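Local coordinates for protein LP15968p (Drosophila melanogaster, PDB 3MN8) that removes C-terminal arginine or lysine residues from peptides and proteins as a zinc metallocarboxypeptidase, processing growth factors, peptide hormones and neuropeptides, at residues Leu377-Val385 / Pro397-Asp405; Asn88-Tyr96 / Leu331-Leu342. One frame throughout, in Å; residues are numbered along the deposited sequence.

Contact 1: residues Leu377-Val385 / Pro397-Asp405; sequences LLTPGLYSV and PQQVRVTND
Gly381 to Val385 and Gln398 to Val402 pair as the two arms of an antiparallel beta hairpin in the transthyretin-like domain that follows the catalytic domain. Six backbone hydrogen bonds join three pairs, Gly381 with Val402, Tyr383 with Val400 and Val385 with Gln398; the bond from Gln398 N to Val385 O is nearly straight (174° at the hydrogen). Between them lie the non-hydrogen-bonded pairs Leu382 with Arg401 and Ser384 with Gln399, where alpha hydrogens approach carbonyls, as from Leu382 CA to Val400 O (3.2 Å). The backbone angles of Gly381 would jam a beta carbon against the preceding carbonyl O, which makes glycine suit the place.

Apolar packing occupies the face bearing Tyr383, Val385, Val400 and Val402. Branched valines suit it, being at home in extended chain. Val402 CG2, anti to its carbonyl carbon and beside the backbone N, is turned to Leu378 CD1 and Tyr383 CD1, both at 3.8 Å, while Val385 CG2 meets Val400 CG1 at 4.0 Å. Leu378 CD1 sits over the centre of the Tyr383 ring, 4.0 Å above its plane. The other face, with Leu382, Ser384, Gln399 and Arg401, is largely exposed, and Gln399 and Arg401 can keep their polar ends in water.

Asn404 uses both ends of its amide: OD1 accepts from Gly338 N, and ND2 donates to Leu378 O at 2.8 Å, tilted 21° from that carbonyl's plane.

Contact 2: residues Asn88-Tyr96 / Leu331-Leu342; sequences NLLTPPVKY and LLRQAHIGIKGL
Lys340 NZ donates to Leu90 O at 2.8 Å, approaching 31° from the carbonyl plane, and also forms a salt bridge with Glu408 OE2. With CG between the backbone N and the carbonyl carbon (chi1 64°) and the chain extended beyond it, CD and CE run alongside Leu90 CB and bring NZ to the carbonyl. Were alanine to replace Lys340, Leu90 O would lose one donor and Glu408 would probably be left without its mate. Leu89 and Leu342 meet tip to tip through their methyls.

Farther along, Pro92 CG comes within 3.7 Å of His336 CE1, the side chains crossing at about a right angle. Small Ala335 lets Val94 CG2 come to 3.7 Å from its CB, while Val94 CG1 touches Leu332 CD2. That same leucine methyl reaches Tyr96 CZ at 3.5 Å, and the phenol OH touches Leu331 CB and Leu332 CG.

In the next shell, Leu328 O accepts from Tyr96 OH, Thr135 OG1 bonds His336 NE2, and Trp375 NE1 gives Leu90 O a second donor. A type II turn, Asn88 to Thr91, presents Leu90.

Strand 93-97, flanked by strands 136-140 and 212-217, thus packs on the end of helix 317-333, while the preceding turn meets strand 339-344 of the transthyretin-like domain.

In the fold
This chain is the first of the protein's three carboxypeptidase-like domains, in its active 1B form, and comprises a catalytic and a transthyretin-like domain. The centres of the two contacts lie about 15 Å apart, on the same side of the chain's centre. Along the chain they come in series: contact 2 closes at Leu342 before contact 1 opens at Leu377. Contact 2 spans the two domains, bringing a catalytic strand and turn against the chain passing from helix 317-333 into strand 339-344, whereas contact 1 is a hairpin wholly inside the second domain. They touch where that passage runs by the hairpin's mouth, Leu378 CB packing on Gly338 CA and Leu377 on Ile337. Contact 2 probably helps hold the two domains together.

Contact 1: residues Leu377-Val385 / Pro397-Asp405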
loop_
_atom_site.group_PDB
_atom_site.type_symbol
_atom_site.label_atom_id
_atom_site.label_comp_id
_atom_site.label_asym_id
_atom_site.label_seq_id
_atom_site.Cartn_x
_atom_site.Cartn_y
_atom_site.Cartn_z
ATOM N N LEU A 377 7.235 -8.027 8.837
ATOM C CA LEU A 377 8.061 -8.041 7.649
ATOM C C LEU A 377 9.504 -7.928 8.077
ATOM O O LEU A 377 9.850 -7.076 8.888
ATOM C CB LEU A 377 7.692 -6.872 6.742
ATOM C CG LEU A 377 6.237 -6.818 6.294
ATOM C CD1 LEU A 377 6.083 -5.765 5.214
ATOM C CD2 LEU A 377 5.765 -8.180 5.808
ATOM N N LEU A 378 10.357 -8.770 7.519
ATOM C CA LEU A 378 11.760 -8.733 7.895
ATOM C C LEU A 378 12.702 -8.932 6.711
ATOM O O LEU A 378 12.427 -9.668 5.778
ATOM C CB LEU A 378 12.052 -9.755 9.009
ATOM C CG LEU A 378 11.506 -9.494 10.426
ATOM C CD1 LEU A 378 11.675 -10.704 11.318
ATOM C CD2 LEU A 378 12.176 -8.293 11.074
ATOM N N THR A 379 13.811 -8.226 6.765
ATOM C CA THR A 379 14.938 -8.474 5.904
ATOM C C THR A 379 15.516 -9.813 6.322
ATOM O O THR A 379 15.351 -10.216 7.473
ATOM C CB THR A 379 15.971 -7.374 6.142
ATOM O OG1 THR A 379 15.480 -6.159 5.563
ATOM C CG2 THR A 379 17.333 -7.725 5.535
ATOM N N PRO A 380 16.173 -10.521 5.389
ATOM C CA PRO A 380 16.920 -11.723 5.786
ATOM C C PRO A 380 17.901 -11.468 6.951
ATOM O O PRO A 380 18.465 -10.368 7.080
ATOM C CB PRO A 380 17.667 -12.101 4.506
ATOM C CG PRO A 380 16.753 -11.617 3.406
ATOM C CD PRO A 380 16.141 -10.339 3.926
ATOM N N GLY A 381 18.089 -12.484 7.791
ATOM C CA GLY A 381 18.905 -12.356 8.982
ATOM C C GLY A 381 18.335 -13.170 10.126
ATOM O O GLY A 381 17.400 -13.946 9.929
ATOM N N LEU A 382 18.894 -13.018 11.325
ATOM C CA LEU A 382 18.366 -13.757 12.457
ATOM C C LEU A 382 17.978 -12.816 13.575
ATOM O O LEU A 382 18.688 -11.854 13.859
ATOM C CB LEU A 382 19.339 -14.842 12.931
ATOM C CG LEU A 382 20.617 -14.491 13.688
ATOM C CD1 LEU A 382 20.326 -13.975 15.099
ATOM C CD2 LEU A 382 21.498 -15.724 13.759
ATOM N N TYR A 383 16.842 -13.105 14.207
ATOM C CA TYR A 383 16.261 -12.200 15.188
ATOM C C TYR A 383 15.772 -12.869 16.477
ATOM O O TYR A 383 15.476 -14.055 16.517
ATOM C CB TYR A 383 15.103 -11.452 14.557
ATOM C CG TYR A 383 15.403 -10.842 13.212
ATOM C CD1 TYR A 383 15.479 -11.631 12.065
ATOM C CD2 TYR A 383 15.576 -9.464 13.079
ATOM C CE1 TYR A 383 15.741 -11.066 10.817
ATOM C CE2 TYR A 383 15.834 -8.887 11.841
ATOM C CZ TYR A 383 15.916 -9.689 10.712
ATOM O OH TYR A 383 16.170 -9.104 9.486
ATOM N N SER A 384 15.694 -12.080 17.539
ATOM C CA SER A 384 15.058 -12.510 18.774
ATOM C C SER A 384 13.715 -11.808 18.887
ATOM O O SER A 384 13.632 -10.597 19.118
ATOM C CB SER A 384 15.936 -12.188 19.982
ATOM O OG SER A 384 16.859 -13.236 20.215
ATOM N N VAL A 385 12.655 -12.574 18.692
ATOM C CA VAL A 385 11.314 -12.014 18.732
ATOM C C VAL A 385 10.672 -12.348 20.066
ATOM O O VAL A 385 10.868 -13.448 20.589
ATOM C CB VAL A 385 10.450 -12.597 17.602
ATOM C CG1 VAL A 385 9.205 -11.771 17.415
ATOM C CG2 VAL A 385 11.251 -12.661 16.316
ATOM N N PRO A 397 11.921 -14.905 24.939
ATOM C CA PRO A 397 12.266 -14.576 23.556
ATOM C C PRO A 397 12.491 -15.826 22.718
ATOM O O PRO A 397 12.912 -16.861 23.235
ATOM C CB PRO A 397 13.590 -13.802 23.693
ATOM C CG PRO A 397 13.852 -13.666 25.198
ATOM C CD PRO A 397 13.072 -14.755 25.847
ATOM N N GLN A 398 12.208 -15.720 21.426
ATOM C CA GLN A 398 12.512 -16.795 20.498
ATOM C C GLN A 398 13.453 -16.266 19.413
ATOM O O GLN A 398 13.319 -15.133 18.933
ATOM C CB GLN A 398 11.228 -17.416 19.905
ATOM C CG GLN A 398 10.338 -18.156 20.941
ATOM C CD GLN A 398 8.971 -18.615 20.402
ATOM O OE1 GLN A 398 8.876 -19.232 19.345
ATOM N NE2 GLN A 398 7.913 -18.322 21.149
ATOM N N GLN A 399 14.425 -17.094 19.056
ATOM C CA GLN A 399 15.377 -16.778 18.005
ATOM C C GLN A 399 14.948 -17.458 16.711
ATOM O O GLN A 399 14.617 -18.640 16.696
ATOM C CB GLN A 399 16.763 -17.247 18.415
ATOM C CG GLN A 399 17.712 -17.471 17.263
ATOM C CD GLN A 399 18.832 -18.428 17.626
ATOM O OE1 GLN A 399 18.622 -19.635 17.738
ATOM N NE2 GLN A 399 20.028 -17.891 17.820
ATOM N N VAL A 400 14.945 -16.703 15.624
ATOM C CA VAL A 400 14.513 -17.235 14.347
ATOM C C VAL A 400 15.427 -16.760 13.235
ATOM O O VAL A 400 15.830 -15.594 13.193
ATOM C CB VAL A 400 13.060 -16.822 14.027
ATOM C CG1 VAL A 400 12.970 -15.327 13.806
ATOM C CG2 VAL A 400 12.556 -17.570 12.802
ATOM N N ARG A 401 15.760 -17.673 12.333
ATOM C CA ARG A 401 16.570 -17.336 11.170
ATOM C C ARG A 401 15.648 -17.005 9.994
ATOM O O ARG A 401 15.015 -17.881 9.407
ATOM C CB ARG A 401 17.537 -18.483 10.840
ATOM C CG ARG A 401 18.290 -18.311 9.540
ATOM C CD ARG A 401 18.789 -19.653 9.031
ATOM N NE ARG A 401 19.721 -20.234 9.965
ATOM C CZ ARG A 401 19.694 -21.457 10.486
ATOM N NH1 ARG A 401 18.763 -22.353 10.178
ATOM N NH2 ARG A 401 20.651 -21.772 11.340
ATOM N N VAL A 402 15.555 -15.728 9.668
ATOM C CA VAL A 402 14.709 -15.316 8.554
ATOM C C VAL A 402 15.431 -15.375 7.217
ATOM O O VAL A 402 16.254 -14.506 6.894
ATOM C CB VAL A 402 14.143 -13.908 8.723
ATOM C CG1 VAL A 402 13.407 -13.498 7.456
ATOM C CG2 VAL A 402 13.235 -13.862 9.923
ATOM N N THR A 403 15.128 -16.430 6.466
ATOM C CA THR A 403 15.459 -16.519 5.054
ATOM C C THR A 403 14.177 -16.205 4.319
ATOM O O THR A 403 13.118 -16.741 4.653
ATOM C CB THR A 403 15.953 -17.929 4.645
ATOM O OG1 THR A 403 16.026 -18.008 3.217
ATOM C CG2 THR A 403 15.009 -19.015 5.147
ATOM N N ASN A 404 14.252 -15.305 3.347
ATOM C CA ASN A 404 13.054 -14.964 2.594
ATOM C C ASN A 404 13.076 -15.686 1.263
ATOM O O ASN A 404 12.990 -15.070 0.195
ATOM C CB ASN A 404 12.910 -13.448 2.424
ATOM C CG ASN A 404 12.568 -12.751 3.729
ATOM O OD1 ASN A 404 11.746 -13.240 4.510
ATOM N ND2 ASN A 404 13.210 -11.615 3.981
ATOM N N ASP A 405 13.196 -17.008 1.358
ATOM C CA ASP A 405 13.285 -17.887 0.199
ATOM C C ASP A 405 11.939 -18.550 -0.090
ATOM O O ASP A 405 11.520 -18.644 -1.256
ATOM C CB ASP A 405 14.370 -18.953 0.425
ATOM C CG ASP A 405 14.758 -19.689 -0.856
ATOM O OD1 ASP A 405 13.937 -19.763 -1.800
ATOM O OD2 ASP A 405 15.894 -20.203 -0.919
#

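Contact 2: residues Asn88-Tyr96 / Leu331-Leu342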
loop_
_atom_site.group_PDB
_atom_site.type_symbol
_atom_site.label_atom_id
_atom_site.label_comp_id
_atom_site.label_asym_id
_atom_site.label_seq_id
_atom_site.Cartn_x
_atom_site.Cartn_y
_atom_site.Cartn_z
ATOM N N ASN A 88 -8.718 -15.769 5.492
ATOM C CA ASN A 88 -8.109 -16.940 6.111
ATOM C C ASN A 88 -7.065 -16.529 7.139
ATOM O O ASN A 88 -6.264 -15.617 6.911
ATOM C CB ASN A 88 -7.488 -17.849 5.058
ATOM C CG ASN A 88 -8.509 -18.352 4.062
ATOM O OD1 ASN A 88 -8.376 -18.140 2.851
ATOM N ND2 ASN A 88 -9.548 -19.014 4.566
ATOM N N LEU A 89 -7.081 -17.198 8.281
ATOM C CA LEU A 89 -6.140 -16.888 9.331
ATOM C C LEU A 89 -4.744 -16.735 8.730
ATOM O O LEU A 89 -4.312 -17.553 7.926
ATOM C CB LEU A 89 -6.148 -17.993 10.384
ATOM C CG LEU A 89 -5.543 -17.607 11.734
ATOM C CD1 LEU A 89 -6.502 -16.686 12.460
ATOM C CD2 LEU A 89 -5.256 -18.833 12.568
ATOM N N LEU A 90 -4.062 -15.666 9.114
ATOM C CA LEU A 90 -2.675 -15.441 8.731
ATOM C C LEU A 90 -2.476 -15.120 7.254
ATOM O O LEU A 90 -1.343 -15.071 6.782
ATOM C CB LEU A 90 -1.785 -16.609 9.164
ATOM C CG LEU A 90 -1.582 -16.672 10.681
ATOM C CD1 LEU A 90 -0.745 -17.868 11.117
ATOM C CD2 LEU A 90 -0.956 -15.371 11.151
ATOM N N THR A 91 -3.568 -14.899 6.531
ATOM C CA THR A 91 -3.458 -14.281 5.218
ATOM C C THR A 91 -3.323 -12.779 5.388
ATOM O O THR A 91 -4.154 -12.162 6.065
ATOM C CB THR A 91 -4.671 -14.549 4.309
ATOM O OG1 THR A 91 -4.737 -15.947 3.990
ATOM C CG2 THR A 91 -4.527 -13.756 3.023
ATOM N N PRO A 92 -2.268 -12.195 4.779
ATOM C CA PRO A 92 -1.949 -10.762 4.832
ATOM C C PRO A 92 -2.928 -9.912 4.037
ATOM O O PRO A 92 -3.086 -10.119 2.829
ATOM C CB PRO A 92 -0.567 -10.677 4.171
ATOM C CG PRO A 92 -0.064 -12.091 4.085
ATOM C CD PRO A 92 -1.264 -12.957 4.016
ATOM N N PRO A 93 -3.583 -8.954 4.706
ATOM C CA PRO A 93 -4.338 -7.946 3.961
ATOM C C PRO A 93 -3.358 -6.900 3.448
ATOM O O PRO A 93 -2.401 -6.522 4.130
ATOM C CB PRO A 93 -5.290 -7.339 5.010
ATOM C CG PRO A 93 -4.805 -7.820 6.338
ATOM C CD PRO A 93 -3.573 -8.685 6.147
ATOM N N VAL A 94 -3.587 -6.444 2.228
ATOM C CA VAL A 94 -2.702 -5.489 1.607
ATOM C C VAL A 94 -3.573 -4.539 0.807
ATOM O O VAL A 94 -4.708 -4.891 0.467
ATOM C CB VAL A 94 -1.713 -6.200 0.668
ATOM C CG1 VAL A 94 -0.738 -5.205 0.070
ATOM C CG2 VAL A 94 -0.974 -7.310 1.411
ATOM N N LYS A 95 -3.062 -3.341 0.516
ATOM C CA LYS A 95 -3.794 -2.367 -0.302
ATOM C C LYS A 95 -2.915 -1.587 -1.284
ATOM O O LYS A 95 -1.734 -1.329 -1.032
ATOM C CB LYS A 95 -4.584 -1.393 0.576
ATOM C CG LYS A 95 -3.739 -0.498 1.462
ATOM C CD LYS A 95 -4.232 -0.573 2.905
ATOM C CE LYS A 95 -3.990 0.740 3.642
ATOM N NZ LYS A 95 -2.588 1.235 3.566
ATOM N N TYR A 96 -3.508 -1.235 -2.416
ATOM C CA TYR A 96 -2.905 -0.293 -3.356
ATOM C C TYR A 96 -3.835 0.909 -3.522
ATOM O O TYR A 96 -5.018 0.747 -3.848
ATOM C CB TYR A 96 -2.682 -0.952 -4.717
ATOM C CG TYR A 96 -1.375 -1.698 -4.835
ATOM C CD1 TYR A 96 -0.315 -1.417 -3.981
ATOM C CD2 TYR A 96 -1.194 -2.676 -5.810
ATOM C CE1 TYR A 96 0.887 -2.082 -4.098
ATOM C CE2 TYR A 96 0.007 -3.354 -5.931
ATOM C CZ TYR A 96 1.046 -3.053 -5.065
ATOM O OH TYR A 96 2.254 -3.712 -5.146
ATOM N N LEU A 331 6.241 -6.532 -5.539
ATOM C CA LEU A 331 6.050 -5.755 -4.316
ATOM C C LEU A 331 4.998 -6.447 -3.473
ATOM O O LEU A 331 5.166 -6.622 -2.269
ATOM C CB LEU A 331 5.608 -4.328 -4.635
ATOM C CG LEU A 331 5.511 -3.341 -3.467
ATOM C CD1 LEU A 331 5.158 -1.957 -3.972
ATOM C CD2 LEU A 331 4.470 -3.780 -2.459
ATOM N N LEU A 332 3.910 -6.849 -4.110
ATOM C CA LEU A 332 2.850 -7.520 -3.374
ATOM C C LEU A 332 3.415 -8.719 -2.648
ATOM O O LEU A 332 3.120 -8.922 -1.477
ATOM C CB LEU A 332 1.696 -7.926 -4.294
ATOM C CG LEU A 332 0.848 -6.725 -4.751
ATOM C CD1 LEU A 332 -0.134 -7.089 -5.848
ATOM C CD2 LEU A 332 0.127 -6.093 -3.577
ATOM N N ARG A 333 4.258 -9.492 -3.326
ATOM C CA ARG A 333 4.839 -10.703 -2.722
ATOM C C ARG A 333 5.781 -10.404 -1.558
ATOM O O ARG A 333 6.157 -11.305 -0.807
ATOM C CB ARG A 333 5.524 -11.575 -3.774
ATOM C CG ARG A 333 4.631 -11.829 -4.979
ATOM C CD ARG A 333 4.990 -13.089 -5.753
ATOM N NE ARG A 333 4.467 -14.284 -5.117
ATOM C CZ ARG A 333 3.616 -15.166 -5.644
ATOM N NH1 ARG A 333 3.261 -16.199 -4.902
ATOM N NH2 ARG A 333 3.126 -15.048 -6.876
ATOM N N GLN A 334 6.143 -9.135 -1.399
ATOM C CA GLN A 334 6.936 -8.696 -0.256
ATOM C C GLN A 334 6.101 -8.689 1.036
ATOM O O GLN A 334 6.641 -8.662 2.142
ATOM C CB GLN A 334 7.528 -7.313 -0.521
ATOM C CG GLN A 334 8.712 -7.293 -1.488
ATOM C CD GLN A 334 9.967 -7.904 -0.873
ATOM O OE1 GLN A 334 10.539 -7.364 0.074
ATOM N NE2 GLN A 334 10.394 -9.033 -1.411
ATOM N N ALA A 335 4.781 -8.733 0.907
ATOM C CA ALA A 335 3.942 -8.875 2.081
ATOM C C ALA A 335 4.091 -10.274 2.674
ATOM O O ALA A 335 3.370 -10.656 3.598
ATOM C CB ALA A 335 2.489 -8.591 1.743
ATOM N N HIS A 336 5.026 -11.051 2.151
ATOM C CA HIS A 336 5.178 -12.407 2.653
ATOM C C HIS A 336 6.496 -12.661 3.332
ATOM O O HIS A 336 6.702 -13.732 3.904
ATOM C CB HIS A 336 4.933 -13.406 1.547
ATOM C CG HIS A 336 3.537 -13.355 1.017
ATOM N ND1 HIS A 336 2.460 -13.856 1.718
ATOM C CD2 HIS A 336 3.036 -12.837 -0.129
ATOM C CE1 HIS A 336 1.357 -13.668 1.013
ATOM N NE2 HIS A 336 1.679 -13.052 -0.110
ATOM N N ILE A 337 7.372 -11.661 3.293
ATOM C CA ILE A 337 8.659 -11.777 3.959
ATOM C C ILE A 337 8.510 -11.751 5.461
ATOM O O ILE A 337 7.449 -11.409 6.001
ATOM C CB ILE A 337 9.641 -10.673 3.532
ATOM C CG1 ILE A 337 9.136 -9.305 3.992
ATOM C CG2 ILE A 337 9.875 -10.718 2.018
ATOM C CD1 ILE A 337 9.986 -8.162 3.487
ATOM N N GLY A 338 9.592 -12.123 6.130
ATOM C CA GLY A 338 9.630 -12.105 7.576
ATOM C C GLY A 338 8.882 -13.262 8.200
ATOM O O GLY A 338 9.039 -14.414 7.787
ATOM N N ILE A 339 8.072 -12.943 9.203
ATOM C CA ILE A 339 7.370 -13.957 9.968
ATOM C C ILE A 339 5.940 -13.560 10.214
ATOM O O ILE A 339 5.484 -12.478 9.827
ATOM C CB ILE A 339 7.989 -14.186 11.356
ATOM C CG1 ILE A 339 8.009 -12.860 12.130
ATOM C CG2 ILE A 339 9.372 -14.833 11.233
ATOM C CD1 ILE A 339 8.530 -12.955 13.561
ATOM N N LYS A 340 5.238 -14.467 10.871
ATOM C CA LYS A 340 3.852 -14.260 11.211
ATOM C C LYS A 340 3.481 -15.336 12.203
ATOM O O LYS A 340 4.161 -16.374 12.279
ATOM C CB LYS A 340 2.956 -14.316 9.969
ATOM C CG LYS A 340 2.897 -15.642 9.229
ATOM C CD LYS A 340 1.834 -15.546 8.139
ATOM C CE LYS A 340 1.777 -16.771 7.263
ATOM N NZ LYS A 340 0.926 -16.491 6.071
ATOM N N GLY A 341 2.432 -15.076 12.983
ATOM C CA GLY A 341 2.033 -16.011 14.015
ATOM C C GLY A 341 0.893 -15.564 14.899
ATOM O O GLY A 341 0.202 -14.572 14.637
ATOM N N LEU A 342 0.699 -16.321 15.968
ATOM C CA LEU A 342 -0.402 -16.075 16.875
ATOM C C LEU A 342 0.098 -15.866 18.276
ATOM O O LEU A 342 0.956 -16.609 18.765
ATOM C CB LEU A 342 -1.361 -17.258 16.876
ATOM C CG LEU A 342 -1.936 -17.650 15.513
ATOM C CD1 LEU A 342 -2.695 -18.953 15.664
ATOM C CD2 LEU A 342 -2.823 -16.547 14.915
#